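Local coordinates for protein beta subunit of photoactivated adenylyl cyclase (PDB 5M27) that probably makes cyclic AMP from ATP in response to blue light, pairing a flavin-binding BLUF sensor with a class III nucleotidyl cyclase domain, at residues Ile156-Ile161 and Lys200-Cys205. Sequence-based numbering, arbitrary orientation.
Sequences IFFSDI and KFIGDC. With CA (calcium ion), chain L.
Asp160, at the end of strand 150-161, comes closest to Cys205, their CA atoms 4.3 Å apart, where a type II' turn from Ile202 to Cys205 links strand 197-202 to strand 205-211, the direct antiparallel neighbour of 150-161. The Ser159 carbonyl O receives a CA-H...O contact from Cys205 CA at 3.2 Å. Two aspartates, one from each segment, then converge on a calcium ion. Asp160 OD2 binds it at 2.6 Å and Asp204 OD2 at 2.8 Å; the carboxylate planes are turned 42° apart, and the two OD2 atoms come within 3.3 Å because they share the metal. With CG between backbone N and carbonyl carbon (chi1 64°), the Asp204 carboxylate reaches the end of strand 150-161, where OD2 also accepts the Ile161 N-H on its anti side, slightly out of the carboxylate plane, 3.1 Å from N with an angle of 149° at the hydrogen. Ile161 O and a water add further calcium ligands, so Ile161 serves the site with its backbone at both ends. Cys205 SG packs against Asp160 CB at 3.4 Å. Nearer the start of segment 156-161, the edge of the Phe158 ring meets Ile202 CD1, 4.2 Å from CE1, and more distantly Cys205 CB, while helix 274-285 covers Phe158. Asp160 OD1 forms a salt bridge with Arg287, and Ile202 packs on Ile202 of the second subunit. The pair matches the two metal-binding aspartates of class III cyclases, so calcium probably occupies a catalytic-metal site, joining strand end and hairpin turn on one ion.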
loop_
_atom_site.group_PDB
_atom_site.type_symbol
_atom_site.label_atom_id
_atom_site.label_comp_id
_atom_site.label_asym_id
_atom_site.label_seq_id
_atom_site.Cartn_x
_atom_site.Cartn_y
_atom_site.Cartn_z
ATOM N N ILE B 156 17.869 8.695 0.744
ATOM C CA ILE B 156 16.956 8.012 -0.168
ATOM C C ILE B 156 17.760 7.102 -1.099
ATOM O O ILE B 156 18.793 7.512 -1.644
ATOM C CB ILE B 156 16.102 9.016 -0.953
ATOM C CG1 ILE B 156 15.380 9.952 0.038
ATOM C CG2 ILE B 156 15.115 8.272 -1.905
ATOM C CD1 ILE B 156 14.504 9.203 1.059
ATOM N N PHE B 157 17.280 5.879 -1.272
ATOM C CA PHE B 157 17.894 4.858 -2.129
ATOM C C PHE B 157 16.934 4.588 -3.270
ATOM O O PHE B 157 15.737 4.359 -3.030
ATOM C CB PHE B 157 18.159 3.583 -1.315
ATOM C CG PHE B 157 18.566 2.345 -2.127
ATOM C CD1 PHE B 157 17.625 1.606 -2.854
ATOM C CD2 PHE B 157 19.857 1.833 -2.013
ATOM C CE1 PHE B 157 17.999 0.465 -3.558
ATOM C CE2 PHE B 157 20.243 0.651 -2.723
ATOM C CZ PHE B 157 19.311 -0.017 -3.485
ATOM N N PHE B 158 17.451 4.633 -4.502
ATOM C CA PHE B 158 16.714 4.220 -5.694
ATOM C C PHE B 158 17.581 3.280 -6.521
ATOM O O PHE B 158 18.743 3.595 -6.806
ATOM C CB PHE B 158 16.317 5.412 -6.566
ATOM C CG PHE B 158 14.904 5.839 -6.387
ATOM C CD1 PHE B 158 13.887 5.078 -6.887
ATOM C CD2 PHE B 158 14.597 7.020 -5.723
ATOM C CE1 PHE B 158 12.574 5.457 -6.716
ATOM C CE2 PHE B 158 13.281 7.418 -5.559
ATOM C CZ PHE B 158 12.272 6.629 -6.061
ATOM N N SER B 159 17.012 2.153 -6.936
ATOM C CA SER B 159 17.685 1.240 -7.853
ATOM C C SER B 159 16.675 0.696 -8.850
ATOM O O SER B 159 15.473 0.612 -8.556
ATOM C CB SER B 159 18.380 0.065 -7.123
ATOM O OG SER B 159 17.464 -0.895 -6.621
ATOM N N ASP B 160 17.156 0.339 -10.041
ATOM C CA ASP B 160 16.266 -0.330 -10.981
ATOM C C ASP B 160 17.089 -1.157 -11.960
ATOM O O ASP B 160 18.318 -1.074 -12.015
ATOM C CB ASP B 160 15.334 0.669 -11.693
ATOM C CG ASP B 160 15.915 1.243 -12.964
ATOM O OD1 ASP B 160 17.130 1.464 -13.014
ATOM O OD2 ASP B 160 15.149 1.508 -13.918
ATOM N N ILE B 161 16.379 -1.949 -12.745
ATOM C CA ILE B 161 17.005 -2.956 -13.592
ATOM C C ILE B 161 17.460 -2.301 -14.890
ATOM O O ILE B 161 16.709 -1.534 -15.498
ATOM C CB ILE B 161 16.021 -4.105 -13.847
ATOM C CG1 ILE B 161 15.686 -4.785 -12.506
ATOM C CG2 ILE B 161 16.586 -5.097 -14.870
ATOM C CD1 ILE B 161 14.605 -5.872 -12.611
ATOM N N LYS B 200 8.614 1.453 -1.385
ATOM C CA LYS B 200 7.741 0.914 -2.425
ATOM C C LYS B 200 8.568 0.235 -3.509
ATOM O O LYS B 200 9.784 0.443 -3.639
ATOM C CB LYS B 200 6.887 1.992 -3.112
ATOM C CG LYS B 200 6.134 2.891 -2.181
ATOM C CD LYS B 200 5.201 3.824 -2.901
ATOM C CE LYS B 200 4.295 4.462 -1.874
ATOM N NZ LYS B 200 5.041 5.469 -1.077
ATOM N N PHE B 201 7.875 -0.569 -4.296
ATOM C CA PHE B 201 8.303 -0.935 -5.637
ATOM C C PHE B 201 7.499 -0.067 -6.585
ATOM O O PHE B 201 6.275 0.032 -6.441
ATOM C CB PHE B 201 8.047 -2.419 -5.936
ATOM C CG PHE B 201 8.659 -3.356 -4.947
ATOM C CD1 PHE B 201 9.958 -3.167 -4.495
ATOM C CD2 PHE B 201 7.942 -4.449 -4.474
ATOM C CE1 PHE B 201 10.528 -4.058 -3.563
ATOM C CE2 PHE B 201 8.501 -5.327 -3.549
ATOM C CZ PHE B 201 9.781 -5.127 -3.091
ATOM N N ILE B 202 8.173 0.581 -7.531
ATOM C CA ILE B 202 7.501 1.356 -8.569
ATOM C C ILE B 202 7.978 0.795 -9.899
ATOM O O ILE B 202 9.097 1.084 -10.333
ATOM C CB ILE B 202 7.787 2.855 -8.463
ATOM C CG1 ILE B 202 7.580 3.321 -7.020
ATOM C CG2 ILE B 202 6.881 3.623 -9.439
ATOM C CD1 ILE B 202 8.540 4.385 -6.589
ATOM N N GLY B 203 7.126 0.012 -10.554
ATOM C CA GLY B 203 7.574 -0.697 -11.733
ATOM C C GLY B 203 8.722 -1.582 -11.321
ATOM O O GLY B 203 8.663 -2.278 -10.301
ATOM N N ASP B 204 9.797 -1.541 -12.091
ATOM C CA ASP B 204 10.973 -2.301 -11.704
ATOM C C ASP B 204 11.870 -1.577 -10.698
ATOM O O ASP B 204 12.927 -2.119 -10.352
ATOM C CB ASP B 204 11.774 -2.674 -12.949
ATOM C CG ASP B 204 12.315 -1.471 -13.669
ATOM O OD1 ASP B 204 11.512 -0.606 -14.070
ATOM O OD2 ASP B 204 13.539 -1.405 -13.878
ATOM N N CYS B 205 11.486 -0.396 -10.207
ATOM C CA CYS B 205 12.349 0.391 -9.328
ATOM C C CYS B 205 12.106 0.062 -7.857
ATOM O O CYS B 205 10.969 -0.166 -7.426
ATOM C CB CYS B 205 12.149 1.897 -9.549
ATOM S SG CYS B 205 12.484 2.445 -11.279
HETATM CA CA CA L . 14.683 0.018 -15.960
HETATM O O HOH W 1 12.077 0.408 -16.198
#